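Local coordinates for chloromuconate cycloisomerase (PDB 4M0X), which belongs to the enolase superfamily, pairing an N-terminal capping-type domain with a TIM-barrel-like C-terminal domain, and holds a manganese ion, at residues I270-S275 / A308-L313; G297-E302 / G323-G328. One frame throughout, in Å; residues are numbered along the deposited sequence.

In the fold
Both contacts lie within the barrel-like C-terminal domain, their centres about 9 Å apart. Along the chain their segments interleave: 270-275, 297-302, 308-313, 323-328. Contact 1 sets the end of strand 267-270 and the turn after it against helix 304-316, whereas contact 2 joins the next two strands of the parallel order, 294-297 and 323-324, and the loops that follow them. The two meet directly: Ile270 O probably accepts a hydrogen bond from Ala298 N, and Lys271 NZ probably gives one to Ala299 O. Three consecutive strand ends are thereby joined, contact 2 being nearer the manganese ion: the Glu325 side chain is about 5 Å from it, that of Ile270 about 11 Å.

Contact 1: residues I270-S275 / A308-L313; sequences IKIPKS and AISAQL
In this barrel domain the turn leaving strand 267-270 packs against helix 304-316, with Ile272 laid against Ile309, Ser310 and Leu313. The closest apolar approach is Ile272 CG1 to Leu313 CD2 at 3.7 Å, the two side chains sliding past each other in opposite directions. Ile272 has CG1 anti to its carbonyl carbon (chi1 -68°), and an extended second torsion carries CD1 on to the helix, 4.1 Å from Ile309 CG2 and 4.0 Å from Ser310 OG. Toward the strand, Ile270 CG2 meets Leu313 CD2 more loosely, at 4.3 Å. A single water links the two segments: it accepts from Ile272 N at 2.8 Å and also bonds Ser310 OG. That hydroxyl is held in addition by Met306 O, one turn earlier in its own helix. The turn is secured from within, Ser275 OG donating to Lys271 O at 2.8 Å, while Lys271, whose CB points away from the helix, has its NZ in a salt bridge with the metal ligand Asp247. Leu313 also touches Leu278 and Arg282 of helix 278-291. Apolar packing of this kind, between the outer helices and the strands with their connecting turns, is what builds an alpha/beta barrel.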
ATOM      1  N   ILE A 270      23.419  -7.775  16.403  1.00 23.23           N
ATOM      2  CA  ILE A 270      22.953  -8.026  17.756  1.00 22.12           C
ATOM      3  C   ILE A 270      24.038  -7.668  18.783  1.00 22.59           C
ATOM      4  O   ILE A 270      25.211  -8.000  18.592  1.00 23.22           O
ATOM      5  CB  ILE A 270      22.512  -9.488  17.910  1.00 21.70           C
ATOM      6  CG1 ILE A 270      21.498  -9.857  16.818  1.00 21.11           C
ATOM      7  CG2 ILE A 270      21.978  -9.743  19.318  1.00 21.60           C
ATOM      8  CD1 ILE A 270      20.125  -9.233  16.974  1.00 21.00           C
ATOM      9  N   LYS A 271      23.646  -6.980  19.861  1.00 22.48           N
ATOM     10  CA  LYS A 271      24.588  -6.446  20.859  1.00 22.48           C
ATOM     11  C   LYS A 271      23.804  -6.244  22.119  1.00 22.13           C
ATOM     12  O   LYS A 271      22.733  -5.668  22.045  1.00 22.14           O
ATOM     13  CB  LYS A 271      25.094  -5.064  20.466  1.00 22.28           C
ATOM     14  CG  LYS A 271      26.127  -4.964  19.367  1.00 21.26           C
ATOM     15  CD  LYS A 271      26.834  -3.609  19.455  1.00 21.27           C
ATOM     16  CE  LYS A 271      26.254  -2.570  18.510  1.00 20.85           C
ATOM     17  NZ  LYS A 271      27.150  -2.313  17.347  1.00 20.58           N
ATOM     18  N   ILE A 272      24.340  -6.670  23.264  1.00 22.08           N
ATOM     19  CA  ILE A 272      23.629  -6.549  24.527  1.00 24.07           C
ATOM     20  C   ILE A 272      23.414  -5.108  25.046  1.00 24.47           C
ATOM     21  O   ILE A 272      22.267  -4.708  25.255  1.00 24.26           O
ATOM     22  CB  ILE A 272      24.212  -7.472  25.612  1.00 25.59           C
ATOM     23  CG1 ILE A 272      23.933  -8.915  25.243  1.00 25.15           C
ATOM     24  CG2 ILE A 272      23.568  -7.201  26.968  1.00 25.49           C
ATOM     25  CD1 ILE A 272      24.430  -9.909  26.261  1.00 25.13           C
ATOM     26  N   PRO A 273      24.497  -4.322  25.231  1.00 24.77           N
ATOM     27  CA  PRO A 273      24.374  -2.980  25.823  1.00 24.38           C
ATOM     28  C   PRO A 273      23.267  -2.146  25.179  1.00 24.34           C
ATOM     29  O   PRO A 273      22.393  -1.614  25.847  1.00 24.78           O
ATOM     30  CB  PRO A 273      25.729  -2.337  25.506  1.00 23.33           C
ATOM     31  CG  PRO A 273      26.657  -3.469  25.317  1.00 23.80           C
ATOM     32  CD  PRO A 273      25.831  -4.513  24.636  1.00 25.07           C
ATOM     33  N   LYS A 274      23.317  -2.057  23.868  1.00 24.81           N
ATOM     34  CA  LYS A 274      22.403  -1.246  23.103  1.00 25.74           C
ATOM     35  C   LYS A 274      20.911  -1.671  23.194  1.00 27.50           C
ATOM     36  O   LYS A 274      20.026  -0.856  22.916  1.00 28.54           O
ATOM     37  CB  LYS A 274      22.960  -1.137  21.678  1.00 24.97           C
ATOM     38  CG  LYS A 274      22.033  -1.393  20.526  1.00 25.79           C
ATOM     39  CD  LYS A 274      22.474  -2.586  19.699  1.00 25.59           C
ATOM     40  CE  LYS A 274      22.064  -2.325  18.256  1.00 24.88           C
ATOM     41  NZ  LYS A 274      22.112  -3.483  17.333  1.00 22.46           N
ATOM     42  N   SER A 275      20.650  -2.915  23.611  1.00 27.38           N
ATOM     43  CA  SER A 275      19.283  -3.467  23.718  1.00 26.56           C
ATOM     44  C   SER A 275      18.829  -3.437  25.139  1.00 26.76           C
ATOM     45  O   SER A 275      17.710  -3.866  25.438  1.00 26.21           O
ATOM     46  CB  SER A 275      19.211  -4.939  23.316  1.00 25.41           C
ATOM     47  OG  SER A 275      19.979  -5.210  22.170  1.00 30.56           O
ATOM     48  N   ALA A 308      32.388 -11.726  27.314  1.00 27.40           N
ATOM     49  CA  ALA A 308      32.014 -13.072  27.792  1.00 27.10           C
ATOM     50  C   ALA A 308      30.490 -13.381  27.780  1.00 26.27           C
ATOM     51  O   ALA A 308      30.104 -14.422  27.274  1.00 28.24           O
ATOM     52  CB  ALA A 308      32.621 -13.356  29.161  1.00 24.23           C
ATOM     53  N   ILE A 309      29.634 -12.509  28.313  1.00 24.83           N
ATOM     54  CA  ILE A 309      28.199 -12.833  28.343  1.00 24.78           C
ATOM     55  C   ILE A 309      27.670 -12.804  26.913  1.00 25.39           C
ATOM     56  O   ILE A 309      26.964 -13.716  26.496  1.00 26.68           O
ATOM     57  CB  ILE A 309      27.356 -12.001  29.382  1.00 25.21           C
ATOM     58  CG1 ILE A 309      25.908 -12.440  29.425  1.00 25.42           C
ATOM     59  CG2 ILE A 309      27.344 -10.499  29.105  1.00 24.79           C
ATOM     60  CD1 ILE A 309      25.711 -13.934  29.535  1.00 28.03           C
ATOM     61  N   SER A 310      28.070 -11.788  26.154  1.00 25.59           N
ATOM     62  CA  SER A 310      27.808 -11.737  24.718  1.00 26.54           C
ATOM     63  C   SER A 310      28.209 -13.001  23.983  1.00 26.04           C
ATOM     64  O   SER A 310      27.422 -13.521  23.214  1.00 26.56           O
ATOM     65  CB  SER A 310      28.536 -10.568  24.071  1.00 27.29           C
ATOM     66  OG  SER A 310      28.012  -9.365  24.570  1.00 29.43           O
ATOM     67  N   ALA A 311      29.434 -13.476  24.197  1.00 26.14           N
ATOM     68  CA  ALA A 311      29.909 -14.679  23.516  1.00 27.19           C
ATOM     69  C   ALA A 311      28.960 -15.853  23.775  1.00 27.34           C
ATOM     70  O   ALA A 311      28.637 -16.632  22.869  1.00 27.99           O
ATOM     71  CB  ALA A 311      31.332 -15.021  23.940  1.00 25.81           C
ATOM     72  N   GLN A 312      28.489 -15.958  25.010  1.00 27.17           N
ATOM     73  CA  GLN A 312      27.543 -17.008  25.347  1.00 27.72           C
ATOM     74  C   GLN A 312      26.219 -16.801  24.603  1.00 26.64           C
ATOM     75  O   GLN A 312      25.713 -17.727  23.967  1.00 25.59           O
ATOM     76  CB  GLN A 312      27.354 -17.119  26.859  1.00 27.14           C
ATOM     77  CG  GLN A 312      28.410 -17.986  27.511  1.00 28.50           C
ATOM     78  CD  GLN A 312      28.268 -18.072  29.012  1.00 29.50           C
ATOM     79  OE1 GLN A 312      27.156 -18.154  29.546  1.00 31.91           O
ATOM     80  NE2 GLN A 312      29.394 -18.058  29.708  1.00 28.96           N
ATOM     81  N   LEU A 313      25.675 -15.590  24.668  1.00 26.62           N
ATOM     82  CA  LEU A 313      24.487 -15.243  23.885  1.00 27.33           C
ATOM     83  C   LEU A 313      24.620 -15.751  22.450  1.00 27.77           C
ATOM     84  O   LEU A 313      23.812 -16.576  21.980  1.00 25.22           O
ATOM     85  CB  LEU A 313      24.270 -13.729  23.880  1.00 27.27           C
ATOM     86  CG  LEU A 313      23.171 -13.234  22.942  1.00 28.68           C
ATOM     87  CD1 LEU A 313      21.813 -13.777  23.382  1.00 30.59           C
ATOM     88  CD2 LEU A 313      23.143 -11.720  22.917  1.00 27.20           C
TER
HETATM   89  O   HOH W   1      26.875  -7.917  22.892  1.00 34.51           O

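Contact 2: residues G297-E302 / G323-G328; sequences GAATPE and GCELFG
A parallel strand pairing, Gly297 against Cys324, opens this buried contact at the C-terminal ends of strands 294-297 and 323-324, and both segments then run on side by side as loops near the metal site. Gly297 uses both its backbone polar atoms to straddle Cys324: its N donates to Gly323 O at 2.8 Å, and its O accepts from Glu325 N at 2.7 Å. Beyond the bridge, side chain replaces backbone as partner. Glu325 OE2 takes the N-H of Ala299 in an almost straight bond, which reaches the oxygen on its anti side and 32° out of the carboxylate plane. With CG placed between the backbone N and the carbonyl carbon (chi1 55°) and the chain extended beyond it, the carboxylate lies alongside the 298-299 backbone, and Ala299 CB rests 3.6 Å from Glu325 CG. The other oxygen, OE1, forms a salt bridge with Lys165, so each carboxylate oxygen has a partner, and the side chain comes within about 5 Å of the manganese ion bound by Asp196, Glu222 and Asp247. Farther along, Glu302 and Leu326 cross at about a right angle, with Leu326 CD2 3.4 Å from Glu302 OE1. Glu302 OE2 meanwhile accepts from Thr300 N at 3.0 Å, spanning the cis peptide before Pro301, whose CB faces Gly328. Helix 304-316 covers Leu326 through Ser310, Ala311 and Tyr314, while strand 134-141 lies against Cys324 and Phe327.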
ATOM      1  N   GLY A 297      26.883 -11.136  15.254  1.00 24.17           N
ATOM      2  CA  GLY A 297      27.285 -11.043  16.649  1.00 23.38           C
ATOM      3  C   GLY A 297      28.154  -9.808  16.808  1.00 23.59           C
ATOM      4  O   GLY A 297      29.389  -9.877  16.668  1.00 23.06           O
ATOM      5  N   ALA A 298      27.499  -8.689  17.108  1.00 22.27           N
ATOM      6  CA  ALA A 298      28.119  -7.386  17.014  1.00 23.68           C
ATOM      7  C   ALA A 298      28.848  -6.968  18.276  1.00 25.82           C
ATOM      8  O   ALA A 298      28.604  -7.501  19.360  1.00 27.68           O
ATOM      9  CB  ALA A 298      27.106  -6.326  16.614  1.00 22.89           C
ATOM     10  N   ALA A 299      29.728  -5.984  18.123  1.00 26.35           N
ATOM     11  CA  ALA A 299      30.572  -5.506  19.204  1.00 26.37           C
ATOM     12  C   ALA A 299      30.248  -4.048  19.497  1.00 26.47           C
ATOM     13  O   ALA A 299      29.756  -3.329  18.615  1.00 26.82           O
ATOM     14  CB  ALA A 299      32.032  -5.657  18.813  1.00 25.45           C
ATOM     15  N   THR A 300      30.527  -3.612  20.726  1.00 25.46           N
ATOM     16  CA  THR A 300      30.250  -2.236  21.122  1.00 25.01           C
ATOM     17  C   THR A 300      31.434  -1.265  20.873  1.00 26.21           C
ATOM     18  O   THR A 300      31.233  -0.148  20.411  1.00 26.61           O
ATOM     19  CB  THR A 300      29.652  -2.157  22.544  1.00 23.20           C
ATOM     20  OG1 THR A 300      28.365  -2.776  22.547  1.00 20.78           O
ATOM     21  CG2 THR A 300      29.481  -0.731  22.976  1.00 24.03           C
ATOM     22  N   PRO A 301      32.673  -1.682  21.143  1.00 28.61           N
ATOM     23  CA  PRO A 301      33.145  -2.943  21.678  1.00 29.86           C
ATOM     24  C   PRO A 301      33.042  -2.920  23.191  1.00 30.33           C
ATOM     25  O   PRO A 301      32.462  -2.006  23.762  1.00 32.57           O
ATOM     26  CB  PRO A 301      34.624  -2.989  21.223  1.00 29.83           C
ATOM     27  CG  PRO A 301      34.877  -1.700  20.504  1.00 29.49           C
ATOM     28  CD  PRO A 301      33.798  -0.758  20.944  1.00 28.60           C
ATOM     29  N   GLU A 302      33.624  -3.918  23.828  1.00 31.86           N
ATOM     30  CA  GLU A 302      33.495  -4.101  25.260  1.00 31.61           C
ATOM     31  C   GLU A 302      34.730  -4.865  25.746  1.00 31.80           C
ATOM     32  O   GLU A 302      35.532  -5.374  24.931  1.00 33.48           O
ATOM     33  CB  GLU A 302      32.184  -4.850  25.577  1.00 32.55           C
ATOM     34  CG  GLU A 302      31.982  -6.212  24.899  1.00 33.95           C
ATOM     35  CD  GLU A 302      32.270  -6.202  23.401  1.00 37.86           C
ATOM     36  OE1 GLU A 302      33.381  -6.652  23.013  1.00 39.27           O
ATOM     37  OE2 GLU A 302      31.410  -5.713  22.619  1.00 37.24           O
ATOM     38  N   GLY A 323      28.231 -13.367  10.731  1.00 24.36           N
ATOM     39  CA  GLY A 323      29.446 -13.487  11.496  1.00 25.07           C
ATOM     40  C   GLY A 323      29.391 -12.885  12.880  1.00 26.31           C
ATOM     41  O   GLY A 323      28.319 -12.564  13.388  1.00 30.84           O
ATOM     42  N   CYS A 324      30.556 -12.762  13.496  1.00 26.62           N
ATOM     43  CA  CYS A 324      30.713 -12.188  14.824  1.00 28.37           C
ATOM     44  C   CYS A 324      31.991 -11.285  14.945  1.00 28.97           C
ATOM     45  O   CYS A 324      33.095 -11.646  14.502  1.00 29.44           O
ATOM     46  CB  CYS A 324      30.701 -13.305  15.844  1.00 27.94           C
ATOM     47  SG  CYS A 324      31.319 -12.830  17.460  1.00 34.65           S
ATOM     48  N   GLU A 325      31.828 -10.109  15.528  1.00 27.31           N
ATOM     49  CA  GLU A 325      32.936  -9.172  15.634  1.00 29.54           C
ATOM     50  C   GLU A 325      33.432  -9.021  17.084  1.00 29.96           C
ATOM     51  O   GLU A 325      33.763  -7.916  17.506  1.00 29.60           O
ATOM     52  CB  GLU A 325      32.553  -7.794  15.041  1.00 29.19           C
ATOM     53  CG  GLU A 325      31.282  -7.179  15.640  1.00 29.19           C
ATOM     54  CD  GLU A 325      31.045  -5.712  15.259  1.00 31.51           C
ATOM     55  OE1 GLU A 325      31.812  -5.123  14.452  1.00 32.51           O
ATOM     56  OE2 GLU A 325      30.080  -5.117  15.789  1.00 32.10           O
ATOM     57  N   LEU A 326      33.499 -10.108  17.851  1.00 29.75           N
ATOM     58  CA  LEU A 326      33.907  -9.944  19.238  1.00 31.18           C
ATOM     59  C   LEU A 326      35.408  -9.958  19.420  1.00 34.83           C
ATOM     60  O   LEU A 326      35.908 -10.744  20.211  1.00 36.84           O
ATOM     61  CB  LEU A 326      33.280 -10.977  20.143  1.00 29.88           C
ATOM     62  CG  LEU A 326      31.921 -10.626  20.703  1.00 30.43           C
ATOM     63  CD1 LEU A 326      31.377 -11.801  21.499  1.00 30.59           C
ATOM     64  CD2 LEU A 326      32.018  -9.398  21.586  1.00 30.92           C
ATOM     65  N   PHE A 327      36.112  -9.068  18.714  1.00 37.78           N
ATOM     66  CA  PHE A 327      37.580  -8.988  18.709  1.00 37.05           C
ATOM     67  C   PHE A 327      38.030  -7.995  19.781  1.00 35.79           C
ATOM     68  O   PHE A 327      39.192  -7.968  20.166  1.00 36.66           O
ATOM     69  CB  PHE A 327      38.057  -8.454  17.361  1.00 38.24           C
ATOM     70  CG  PHE A 327      37.586  -7.055  17.102  1.00 42.47           C
ATOM     71  CD1 PHE A 327      38.281  -5.966  17.607  1.00 46.24           C
ATOM     72  CD2 PHE A 327      36.410  -6.825  16.421  1.00 44.11           C
ATOM     73  CE1 PHE A 327      37.826  -4.667  17.424  1.00 47.98           C
ATOM     74  CE2 PHE A 327      35.946  -5.535  16.226  1.00 47.07           C
ATOM     75  CZ  PHE A 327      36.652  -4.454  16.733  1.00 49.11           C
ATOM     76  N   GLY A 328      37.111  -7.157  20.238  1.00 34.77           N
ATOM     77  CA  GLY A 328      37.436  -6.061  21.155  1.00 32.24           C
ATOM     78  C   GLY A 328      38.397  -6.402  22.272  1.00 31.05           C
ATOM     79  O   GLY A 328      39.502  -5.854  22.321  1.00 32.93           O
TER